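PDB 4XCA: oxidase/hydroxylase from Streptomyces hygroscopicus subsp. hygroscopicus, which probably acts as a metal- and 2-oxoglutarate-dependent dioxygenase in orthosomycin biosynthesis, with a double-stranded beta-helix core. Local coordinates for residues R92-S97 against E214-L219; K137-L142 against D196-N201; S34-L39 against P53-A58; E87-R92 against L219-Y224. All coordinates share one frame; numbering follows the deposited sequence.

Interaction 1: residues R92-S97 against E214-L219. With AKG (2-oxoglutaric acid), chain F.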
# COMPACT_ATOMS: atom_id res chain seq x y z
N ARG A 92 -11.26 -20.71 29.22
CA ARG A 92 -11.09 -20.67 30.67
C ARG A 92 -9.63 -20.91 31.00
O ARG A 92 -9.04 -21.91 30.57
CB ARG A 92 -11.95 -21.72 31.37
CG ARG A 92 -11.69 -21.81 32.88
CD ARG A 92 -12.45 -22.99 33.54
NE ARG A 92 -13.87 -23.00 33.20
CZ ARG A 92 -14.76 -22.15 33.70
NH1 ARG A 92 -14.38 -21.22 34.56
NH2 ARG A 92 -16.04 -22.23 33.33
N ARG A 93 -9.04 -20.01 31.79
CA ARG A 93 -7.64 -20.16 32.17
C ARG A 93 -7.41 -20.02 33.67
O ARG A 93 -8.08 -19.24 34.35
CB ARG A 93 -6.78 -19.17 31.40
CG ARG A 93 -6.42 -19.67 30.01
CD ARG A 93 -5.58 -18.69 29.23
NE ARG A 93 -4.44 -18.21 30.00
CZ ARG A 93 -3.76 -17.10 29.73
NH1 ARG A 93 -4.12 -16.36 28.69
NH2 ARG A 93 -2.74 -16.73 30.49
N THR A 94 -6.46 -20.80 34.17
CA THR A 94 -6.12 -20.78 35.58
C THR A 94 -4.66 -20.41 35.76
O THR A 94 -3.98 -20.03 34.80
CB THR A 94 -6.38 -22.16 36.27
OG1 THR A 94 -5.68 -23.20 35.57
CG2 THR A 94 -7.86 -22.47 36.29
N LYS A 95 -4.19 -20.51 37.00
CA LYS A 95 -2.83 -20.19 37.40
C LYS A 95 -1.80 -20.95 36.58
O LYS A 95 -1.98 -22.14 36.33
CB LYS A 95 -2.66 -20.50 38.89
CG LYS A 95 -1.38 -19.97 39.51
CD LYS A 95 -1.27 -20.40 40.97
CE LYS A 95 -1.29 -21.92 41.11
NZ LYS A 95 -1.03 -22.38 42.51
N ASP A 96 -0.76 -20.24 36.15
CA ASP A 96 0.41 -20.78 35.43
C ASP A 96 0.14 -21.08 33.97
O ASP A 96 0.94 -21.76 33.32
CB ASP A 96 0.96 -22.04 36.12
CG ASP A 96 1.39 -21.78 37.56
OD1 ASP A 96 1.91 -20.67 37.84
OD2 ASP A 96 1.20 -22.67 38.41
N SER A 97 -0.96 -20.59 33.43
CA SER A 97 -1.19 -20.69 31.99
C SER A 97 -0.66 -19.43 31.30
O SER A 97 -0.50 -18.38 31.93
CB SER A 97 -2.67 -20.90 31.66
OG SER A 97 -3.45 -19.78 32.04
N GLU A 214 -4.53 -16.65 41.47
CA GLU A 214 -5.56 -17.69 41.49
C GLU A 214 -6.86 -17.15 40.91
O GLU A 214 -7.02 -15.94 40.76
CB GLU A 214 -5.79 -18.21 42.92
CG GLU A 214 -4.73 -19.19 43.43
CD GLU A 214 -5.09 -20.65 43.17
OE1 GLU A 214 -4.17 -21.47 42.91
OE2 GLU A 214 -6.29 -21.00 43.24
N GLY A 215 -7.80 -18.03 40.57
CA GLY A 215 -9.07 -17.61 40.01
C GLY A 215 -9.17 -17.92 38.53
O GLY A 215 -8.15 -18.07 37.86
N ASP A 216 -10.40 -18.04 38.01
CA ASP A 216 -10.59 -18.38 36.61
C ASP A 216 -10.67 -17.14 35.73
O ASP A 216 -11.54 -16.28 35.91
CB ASP A 216 -11.85 -19.24 36.43
CG ASP A 216 -11.60 -20.73 36.77
OD1 ASP A 216 -10.54 -21.05 37.35
OD2 ASP A 216 -12.48 -21.57 36.47
N ARG A 217 -9.75 -17.05 34.78
CA ARG A 217 -9.73 -16.01 33.76
C ARG A 217 -10.62 -16.46 32.59
O ARG A 217 -10.39 -17.53 32.04
CB ARG A 217 -8.28 -15.75 33.31
CG ARG A 217 -8.10 -14.75 32.15
CD ARG A 217 -6.71 -14.87 31.55
NE ARG A 217 -6.36 -13.72 30.74
CZ ARG A 217 -6.71 -13.54 29.47
NH1 ARG A 217 -7.44 -14.45 28.85
NH2 ARG A 217 -6.34 -12.44 28.82
N LEU A 218 -11.62 -15.65 32.23
CA LEU A 218 -12.66 -16.11 31.29
C LEU A 218 -13.02 -15.17 30.14
O LEU A 218 -13.25 -13.98 30.34
CB LEU A 218 -13.96 -16.42 32.05
CG LEU A 218 -14.04 -17.71 32.86
CD1 LEU A 218 -15.16 -17.65 33.91
CD2 LEU A 218 -14.24 -18.89 31.94
N LEU A 219 -13.13 -15.73 28.94
CA LEU A 219 -13.64 -14.96 27.81
C LEU A 219 -14.33 -15.83 26.75
O LEU A 219 -14.18 -17.05 26.71
CB LEU A 219 -12.51 -14.13 27.17
CG LEU A 219 -11.27 -14.76 26.50
CD1 LEU A 219 -11.60 -15.61 25.29
CD2 LEU A 219 -10.33 -13.66 26.04
C1 AKG F . -6.87 -16.00 21.21
O1 AKG F . -6.43 -16.21 20.05
O2 AKG F . -7.69 -16.78 21.73
C2 AKG F . -6.40 -14.79 21.98
O5 AKG F . -5.78 -13.91 21.43
C3 AKG F . -6.73 -14.71 23.46
C4 AKG F . -6.51 -13.31 23.96
C5 AKG F . -6.74 -13.30 25.45
O3 AKG F . -6.84 -12.21 26.06
O4 AKG F . -6.82 -14.38 26.11
O HOH W 1 -6.15 -20.58 39.18
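The guanidinium groups of R93 and R217 lie stacked, their planes 21° apart and their centres 4.6 Å apart. R217 CD sits over the centre of the R93 group, while R93 NH1 lies over one face of the R217 group, off toward its rim. At the edges, R93 NE gives a nearly straight bond to S97 OG, in the guanidinium plane, and R217 turns two nitrogens to the distal carboxylate of 2-oxoglutarate: NH1 reaches O4 and NH2 reaches O3, each at 2.8 Å. That carboxylate probably balances their positive charge. R217 NE is held by the carbonyl of G151 and R93 NH1 by T208, which helps to hold both groups in rotation. On the other face of the sheet, shared with L218, the R92 guanidinium has L218 CD2 3.5 Å above one side. Its NH1 meets D216 OD2 at 2.7 Å in a salt bridge on the anti side of the carboxylate, 29° out of the guanidinium plane. The bend at chi3 (-51°) folds the chain back, and NH2 pairs with D40. A leucine at R92 would probably leave D216 and D40 without this shared charge partner and L218 without its flat cover. Paired backbone bonds join R93 to R217, with R93 N to R217 O at 2.8 Å. Beyond them the regular strand pairing ends, a type II turn runs from T94 to S97, and K95 NZ meets E214 OE1 in a weak salt bridge. An arginine gripping the distal carboxylate from a core strand is characteristic of 2-oxoglutarate-dependent double-stranded beta-helix oxygenases.

Interaction 2: residues K137-L142 against D196-N201; sequences KALVYL and DVLLLN. With AKG (2-oxoglutaric acid), chain F.
Part of the 2-oxoglutarate pocket is built on this antiparallel strand pair, where K137, L139 and Y141 turn toward the cosubstrate on the face they share with L198 and L200. The Y141 ring lies alongside L198, its CE1 edge 3.8 Å from L198 CB. With CG anti to the carbonyl carbon (chi1 -73°), the ring runs out beside L198 and delivers its hydroxyl to the distal carboxylate, where Y141 OH donates to O3 at 2.7 Å. A phenylalanine in place of Y141 would probably keep the packing on L198 but leave O3 of the cosubstrate without this hydroxyl donor. L139 CD1 touches the ligand at C4, 3.8 Å away, and L139 CB meets L198 CB at 4.2 Å. Farther along, the amine of K137 hydrogen-bonds to the hydroxyl of Y89 and lies 3.6 Å (NZ to O1) from the other end of the ligand. On the reverse face V140 packs against V197, and A138 touches V197 and L199, with L71 of helix 69-79 against A138, V140 and V197, and V75 against L199. Paired backbone bonds join K137 with L200 and L139 with L198; Y141 N to D196 O closes the row. An inner face of leucines, with K137 and Y141 reaching the ligand, is consistent with the double-stranded beta-helix core of 2-oxoglutarate-dependent oxygenases, whose inner face holds the cosubstrate.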
# COMPACT_ATOMS: atom_id res chain seq x y z
N LYS A 137 -11.35 -10.26 15.32
CA LYS A 137 -11.86 -11.05 16.41
C LYS A 137 -12.45 -10.11 17.46
O LYS A 137 -11.86 -9.07 17.76
CB LYS A 137 -10.73 -11.91 16.99
CG LYS A 137 -11.19 -13.04 17.84
CD LYS A 137 -10.04 -13.98 18.13
CE LYS A 137 -9.76 -14.87 16.95
NZ LYS A 137 -8.76 -15.89 17.32
N ALA A 138 -13.62 -10.46 17.97
CA ALA A 138 -14.22 -9.73 19.07
C ALA A 138 -14.12 -10.59 20.32
O ALA A 138 -14.78 -11.63 20.42
CB ALA A 138 -15.67 -9.38 18.76
N LEU A 139 -13.27 -10.17 21.25
CA LEU A 139 -13.06 -10.84 22.52
C LEU A 139 -13.97 -10.23 23.57
O LEU A 139 -13.85 -9.05 23.89
CB LEU A 139 -11.60 -10.74 22.98
CG LEU A 139 -10.50 -11.17 22.01
CD1 LEU A 139 -9.13 -10.87 22.62
CD2 LEU A 139 -10.62 -12.65 21.66
N VAL A 140 -14.87 -11.05 24.10
CA VAL A 140 -15.79 -10.62 25.14
C VAL A 140 -15.30 -11.15 26.48
O VAL A 140 -15.48 -12.34 26.78
CB VAL A 140 -17.19 -11.12 24.87
CG1 VAL A 140 -18.15 -10.58 25.91
CG2 VAL A 140 -17.61 -10.73 23.47
N TYR A 141 -14.69 -10.28 27.26
CA TYR A 141 -14.14 -10.67 28.55
C TYR A 141 -15.26 -10.90 29.56
O TYR A 141 -16.25 -10.17 29.59
CB TYR A 141 -13.13 -9.64 29.04
CG TYR A 141 -11.85 -9.72 28.25
CD1 TYR A 141 -11.68 -8.95 27.11
CD2 TYR A 141 -10.86 -10.62 28.59
CE1 TYR A 141 -10.53 -9.05 26.36
CE2 TYR A 141 -9.71 -10.72 27.86
CZ TYR A 141 -9.55 -9.93 26.74
OH TYR A 141 -8.41 -10.02 26.00
N LEU A 142 -15.09 -11.95 30.36
CA LEU A 142 -16.09 -12.33 31.35
C LEU A 142 -15.49 -12.23 32.74
O LEU A 142 -16.15 -12.52 33.72
CB LEU A 142 -16.61 -13.75 31.08
CG LEU A 142 -17.13 -13.96 29.65
CD1 LEU A 142 -17.66 -15.38 29.43
CD2 LEU A 142 -18.17 -12.93 29.25
N ASP A 196 -16.32 -5.84 28.78
CA ASP A 196 -15.56 -5.14 27.74
C ASP A 196 -15.37 -6.03 26.50
O ASP A 196 -15.25 -7.24 26.60
CB ASP A 196 -14.19 -4.69 28.28
CG ASP A 196 -14.28 -3.57 29.31
OD1 ASP A 196 -15.41 -3.20 29.74
OD2 ASP A 196 -13.21 -3.06 29.70
N VAL A 197 -15.39 -5.40 25.33
CA VAL A 197 -15.03 -6.07 24.09
C VAL A 197 -13.67 -5.54 23.64
O VAL A 197 -13.46 -4.33 23.57
CB VAL A 197 -16.07 -5.83 22.96
CG1 VAL A 197 -15.53 -6.35 21.62
CG2 VAL A 197 -17.40 -6.49 23.31
N LEU A 198 -12.75 -6.46 23.36
CA LEU A 198 -11.52 -6.10 22.69
C LEU A 198 -11.67 -6.50 21.22
O LEU A 198 -11.66 -7.68 20.89
CB LEU A 198 -10.32 -6.76 23.36
CG LEU A 198 -8.91 -6.25 23.03
CD1 LEU A 198 -7.90 -6.90 23.98
CD2 LEU A 198 -8.49 -6.48 21.57
N LEU A 199 -11.84 -5.51 20.36
CA LEU A 199 -11.96 -5.72 18.92
C LEU A 199 -10.56 -5.76 18.31
O LEU A 199 -9.82 -4.78 18.39
CB LEU A 199 -12.80 -4.62 18.28
CG LEU A 199 -13.02 -4.84 16.78
CD1 LEU A 199 -13.83 -6.11 16.56
CD2 LEU A 199 -13.68 -3.64 16.12
N LEU A 200 -10.21 -6.88 17.68
CA LEU A 200 -8.82 -7.17 17.35
C LEU A 200 -8.59 -7.44 15.86
O LEU A 200 -9.24 -8.30 15.29
CB LEU A 200 -8.36 -8.39 18.15
CG LEU A 200 -6.91 -8.80 17.99
CD1 LEU A 200 -6.06 -7.60 18.34
CD2 LEU A 200 -6.60 -9.96 18.91
N ASN A 201 -7.66 -6.70 15.26
CA ASN A 201 -7.10 -7.01 13.95
C ASN A 201 -6.15 -8.18 14.14
O ASN A 201 -5.13 -8.06 14.82
CB ASN A 201 -6.39 -5.78 13.33
CG ASN A 201 -5.88 -6.01 11.90
OD1 ASN A 201 -5.72 -7.14 11.44
ND2 ASN A 201 -5.60 -4.91 11.20
C1 AKG F . -6.87 -16.00 21.21
O1 AKG F . -6.43 -16.21 20.05
O2 AKG F . -7.69 -16.78 21.73
C2 AKG F . -6.40 -14.79 21.98
O5 AKG F . -5.78 -13.91 21.43
C3 AKG F . -6.73 -14.71 23.46
C4 AKG F . -6.51 -13.31 23.96
C5 AKG F . -6.74 -13.30 25.45
O3 AKG F . -6.84 -12.21 26.06
O4 AKG F . -6.82 -14.38 26.11

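Interaction 3: residues S34-L39 against P53-A58; sequences SELERL and PDLPAA
L39 and L55 make the closest apolar touch between helix 26-42 and the short helix 55-58, with L39 CD1 3.6 Å from L55 CD2. The same methyl of L55 also receives L36 CD2 at 4.1 Å, the L36 and L55 side chains meeting at about a right angle, so one branch of L55 rests against two leucines of the long helix. The other branch of L39 goes to A58: its CD2 lies 4.0 Å from A58 CB. Both L36 and L39 have CG anti to the carbonyl carbon (chi1 -72° and -73°), which carries their methyl groups across to the short helix.

Around this apolar patch, R38 brings NH2 within 3.7 Å of A58 O, while its main hold is on E35. NH2 and NE both reach E35 OE2 from the same face of the carboxylate, NH2 at 2.8 Å, in a side-on salt bridge along its own helix. S59 OG gives that oxygen a further hydrogen bond. D54 at the N-cap of the short helix accepts a weak bond from A57 N. Both helices pack on the outside of the main sheet, through L218 against L36, T220 against L55 and a backbone bond from L55 to G88. With no hydrogen bond crossing between the two segments, their contact rests chiefly on leucine and alanine packing, and the charged pair at its border is satisfied largely within the long helix.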
# COMPACT_ATOMS: atom_id res chain seq x y z
N SER A 34 -22.53 -18.31 33.55
CA SER A 34 -23.35 -19.42 34.01
C SER A 34 -23.58 -20.42 32.89
O SER A 34 -23.72 -21.62 33.13
CB SER A 34 -24.68 -18.90 34.55
OG SER A 34 -24.44 -18.05 35.67
N GLU A 35 -23.61 -19.94 31.65
CA GLU A 35 -23.80 -20.81 30.51
C GLU A 35 -22.55 -21.65 30.26
O GLU A 35 -22.64 -22.82 29.86
CB GLU A 35 -24.20 -19.99 29.28
CG GLU A 35 -24.44 -20.81 28.02
CD GLU A 35 -25.57 -21.82 28.16
OE1 GLU A 35 -26.38 -21.72 29.10
OE2 GLU A 35 -25.66 -22.73 27.31
N LEU A 36 -21.38 -21.08 30.51
CA LEU A 36 -20.14 -21.85 30.44
C LEU A 36 -20.09 -22.89 31.58
O LEU A 36 -19.59 -24.00 31.39
CB LEU A 36 -18.92 -20.93 30.50
CG LEU A 36 -18.65 -20.09 29.25
CD1 LEU A 36 -17.49 -19.11 29.46
CD2 LEU A 36 -18.39 -20.99 28.05
N GLU A 37 -20.60 -22.53 32.75
CA GLU A 37 -20.67 -23.48 33.86
C GLU A 37 -21.60 -24.65 33.54
O GLU A 37 -21.31 -25.80 33.87
CB GLU A 37 -21.12 -22.78 35.14
CG GLU A 37 -20.14 -21.74 35.67
CD GLU A 37 -20.71 -20.95 36.84
OE1 GLU A 37 -20.09 -19.92 37.23
OE2 GLU A 37 -21.77 -21.36 37.37
N ARG A 38 -22.72 -24.35 32.88
CA ARG A 38 -23.65 -25.39 32.45
C ARG A 38 -23.01 -26.37 31.45
O ARG A 38 -23.26 -27.57 31.50
CB ARG A 38 -24.91 -24.78 31.83
CG ARG A 38 -25.98 -25.81 31.52
CD ARG A 38 -27.12 -25.24 30.70
NE ARG A 38 -26.74 -24.94 29.32
CZ ARG A 38 -26.72 -25.83 28.34
NH1 ARG A 38 -27.05 -27.10 28.58
NH2 ARG A 38 -26.36 -25.47 27.11
N LEU A 39 -22.18 -25.84 30.55
CA LEU A 39 -21.47 -26.66 29.58
C LEU A 39 -20.47 -27.59 30.26
O LEU A 39 -20.26 -28.71 29.80
CB LEU A 39 -20.75 -25.78 28.54
CG LEU A 39 -21.63 -25.08 27.50
CD1 LEU A 39 -20.79 -24.19 26.60
CD2 LEU A 39 -22.44 -26.08 26.67
N PRO A 53 -14.89 -25.22 22.28
CA PRO A 53 -14.97 -25.08 20.82
C PRO A 53 -16.41 -24.89 20.34
O PRO A 53 -17.34 -25.37 20.98
CB PRO A 53 -14.38 -26.39 20.31
CG PRO A 53 -14.65 -27.38 21.43
CD PRO A 53 -14.53 -26.58 22.70
N ASP A 54 -16.58 -24.14 19.25
CA ASP A 54 -17.87 -23.96 18.59
C ASP A 54 -19.03 -23.64 19.55
O ASP A 54 -20.03 -24.35 19.58
CB ASP A 54 -18.22 -25.21 17.77
CG ASP A 54 -19.25 -24.93 16.68
OD1 ASP A 54 -19.89 -23.85 16.69
OD2 ASP A 54 -19.41 -25.81 15.80
N LEU A 55 -18.89 -22.55 20.30
CA LEU A 55 -19.91 -22.14 21.26
C LEU A 55 -21.32 -21.93 20.68
O LEU A 55 -22.29 -22.36 21.31
CB LEU A 55 -19.45 -20.87 21.98
CG LEU A 55 -18.58 -21.11 23.21
CD1 LEU A 55 -18.23 -19.80 23.88
CD2 LEU A 55 -19.26 -22.05 24.19
N PRO A 56 -21.47 -21.24 19.52
CA PRO A 56 -22.83 -21.09 18.98
C PRO A 56 -23.58 -22.41 18.77
O PRO A 56 -24.80 -22.42 18.91
CB PRO A 56 -22.59 -20.41 17.64
CG PRO A 56 -21.32 -19.70 17.80
CD PRO A 56 -20.48 -20.55 18.68
N ALA A 57 -22.88 -23.50 18.46
CA ALA A 57 -23.55 -24.79 18.31
C ALA A 57 -23.88 -25.40 19.67
O ALA A 57 -24.90 -26.07 19.83
CB ALA A 57 -22.69 -25.76 17.48
N ALA A 58 -23.02 -25.16 20.66
CA ALA A 58 -23.17 -25.78 21.98
C ALA A 58 -24.23 -25.08 22.84
O ALA A 58 -24.74 -25.64 23.81
CB ALA A 58 -21.82 -25.80 22.72

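Interaction 4: residues E87-R92 against L219-Y224; sequences EGYGLR and LTAFGY. With AKG (2-oxoglutaric acid), chain F.
Backbone hydrogen bonds run the length of the pair E87-R92 and L219-Y224, at E87 with G223, Y89 with A221 and L91 with L219. The straightest runs from A221 N to Y89 O, 2.7 Å and 174°, nearly in line with the carbonyl. At the E87 end G223 N approaches E87 O from above the carbonyl plane, and the return bond from E87 N is weak. CA-H...O contacts fill in between, the shortest from G88 CA to A221 O at 3.2 Å.

The strands are neighbours in the larger sheet of the double-stranded beta-helix, and Y89, L91 and L219 line the 2-oxoglutarate pocket, with A221 beside them on that face.

Among the CH-pi and apolar contacts, A221 CB sits over one face of the Y89 ring, 3.7 Å from its centroid, displaced toward CZ. CG of Y89 stands between the backbone N and the carbonyl carbon (chi1 61°), which lays the ring across the neighbouring strand over A221. L91 and L219 run side by side, CD1 to CD1 at 3.7 Å, and L219 CD2 touches the ligand. F222 CD1 reaches G88 CA on the opposite face, where a side chain at G88 would be tight against the ring.

Polar contacts to the ligand come from Y89, whose OH donates to O2 at 2.6 Å with that oxygen near the ring plane. R51 makes a cation-pi contact with the Y89 ring.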
# COMPACT_ATOMS: atom_id res chain seq x y z
N GLU A 87 -15.42 -18.33 13.50
CA GLU A 87 -15.26 -19.17 14.68
C GLU A 87 -15.93 -18.49 15.88
O GLU A 87 -16.15 -17.27 15.86
CB GLU A 87 -13.78 -19.41 14.98
CG GLU A 87 -13.00 -18.12 15.20
CD GLU A 87 -11.49 -18.35 15.39
OE1 GLU A 87 -10.72 -17.44 15.01
OE2 GLU A 87 -11.09 -19.42 15.93
N GLY A 88 -16.21 -19.28 16.91
CA GLY A 88 -16.75 -18.77 18.16
C GLY A 88 -16.44 -19.75 19.27
O GLY A 88 -16.94 -20.88 19.25
N TYR A 89 -15.60 -19.35 20.22
CA TYR A 89 -15.13 -20.30 21.24
C TYR A 89 -14.94 -19.59 22.58
O TYR A 89 -14.90 -18.37 22.65
CB TYR A 89 -13.81 -20.99 20.79
CG TYR A 89 -12.65 -20.03 20.57
CD1 TYR A 89 -12.43 -19.45 19.32
CD2 TYR A 89 -11.81 -19.67 21.62
CE1 TYR A 89 -11.39 -18.55 19.13
CE2 TYR A 89 -10.78 -18.76 21.43
CZ TYR A 89 -10.57 -18.21 20.19
OH TYR A 89 -9.54 -17.33 20.00
N GLY A 90 -14.86 -20.38 23.65
CA GLY A 90 -14.64 -19.83 24.97
C GLY A 90 -13.29 -20.26 25.49
O GLY A 90 -12.77 -21.31 25.10
N LEU A 91 -12.72 -19.45 26.37
CA LEU A 91 -11.44 -19.77 27.00
C LEU A 91 -11.54 -19.63 28.51
O LEU A 91 -11.89 -18.55 29.01
CB LEU A 91 -10.31 -18.87 26.47
CG LEU A 91 -9.88 -18.97 25.01
CD1 LEU A 91 -8.81 -17.91 24.70
CD2 LEU A 91 -9.37 -20.37 24.66
N ARG A 92 -11.26 -20.71 29.22
CA ARG A 92 -11.09 -20.67 30.67
C ARG A 92 -9.63 -20.91 31.00
O ARG A 92 -9.04 -21.91 30.57
CB ARG A 92 -11.95 -21.72 31.37
CG ARG A 92 -11.69 -21.81 32.88
CD ARG A 92 -12.45 -22.99 33.54
NE ARG A 92 -13.87 -23.00 33.20
CZ ARG A 92 -14.76 -22.15 33.70
NH1 ARG A 92 -14.38 -21.22 34.56
NH2 ARG A 92 -16.04 -22.23 33.33
N LEU A 219 -13.13 -15.73 28.94
CA LEU A 219 -13.64 -14.96 27.81
C LEU A 219 -14.33 -15.83 26.75
O LEU A 219 -14.18 -17.05 26.71
CB LEU A 219 -12.51 -14.13 27.17
CG LEU A 219 -11.27 -14.76 26.50
CD1 LEU A 219 -11.60 -15.61 25.29
CD2 LEU A 219 -10.33 -13.66 26.04
N THR A 220 -15.07 -15.16 25.88
CA THR A 220 -15.59 -15.77 24.67
C THR A 220 -15.03 -14.97 23.50
O THR A 220 -14.94 -13.74 23.55
CB THR A 220 -17.13 -15.77 24.65
OG1 THR A 220 -17.61 -14.46 24.98
CG2 THR A 220 -17.67 -16.76 25.66
N ALA A 221 -14.63 -15.68 22.45
CA ALA A 221 -14.01 -15.08 21.28
C ALA A 221 -14.80 -15.40 20.03
O ALA A 221 -15.16 -16.56 19.79
CB ALA A 221 -12.58 -15.57 21.12
N PHE A 222 -15.08 -14.38 19.23
CA PHE A 222 -15.79 -14.57 17.98
C PHE A 222 -14.98 -13.97 16.85
O PHE A 222 -14.65 -12.79 16.88
CB PHE A 222 -17.19 -13.96 18.06
CG PHE A 222 -18.00 -14.51 19.20
CD1 PHE A 222 -18.80 -15.64 19.02
CD2 PHE A 222 -17.90 -13.95 20.47
CE1 PHE A 222 -19.52 -16.17 20.07
CE2 PHE A 222 -18.60 -14.47 21.53
CZ PHE A 222 -19.43 -15.59 21.33
N GLY A 223 -14.64 -14.80 15.87
CA GLY A 223 -13.86 -14.37 14.73
C GLY A 223 -14.77 -14.17 13.53
O GLY A 223 -15.65 -14.98 13.28
N TYR A 224 -14.54 -13.10 12.80
CA TYR A 224 -15.33 -12.79 11.62
C TYR A 224 -14.42 -12.48 10.44
O TYR A 224 -13.31 -11.97 10.61
CB TYR A 224 -16.24 -11.59 11.89
CG TYR A 224 -17.14 -11.74 13.08
CD1 TYR A 224 -16.70 -11.40 14.37
CD2 TYR A 224 -18.45 -12.19 12.93
CE1 TYR A 224 -17.54 -11.53 15.46
CE2 TYR A 224 -19.29 -12.32 14.01
CZ TYR A 224 -18.84 -11.98 15.27
OH TYR A 224 -19.69 -12.13 16.33
C1 AKG F . -6.87 -16.00 21.21
O1 AKG F . -6.43 -16.21 20.05
O2 AKG F . -7.69 -16.78 21.73
C2 AKG F . -6.40 -14.79 21.98
O5 AKG F . -5.78 -13.91 21.43
C3 AKG F . -6.73 -14.71 23.46
C4 AKG F . -6.51 -13.31 23.96
C5 AKG F . -6.74 -13.30 25.45
O3 AKG F . -6.84 -12.21 26.06
O4 AKG F . -6.82 -14.38 26.11

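Overall arrangement
Interactions 1, 2 and 4 lie on one antiparallel sheet, in which strand 217-226 runs between 136-141 and 83-93. Interactions 1 and 4 are successive lengths of the same strand pair, sharing R92 and L219, with centres about 15 Å apart; interaction 2 lies about 9 Å from interaction 4 (between centres) and is joined to it by backbone bonds such as V140 N to T220 O. All three touch 2-oxoglutarate, so its carboxylates are gripped from neighbouring strands. Interaction 3 comes first along the chain, packing helices against the outer face about 10 Å from interaction 4, where L55 N bonds to G88 O. Interaction 2 falls within the chain span bracketed by interactions 1 and 4.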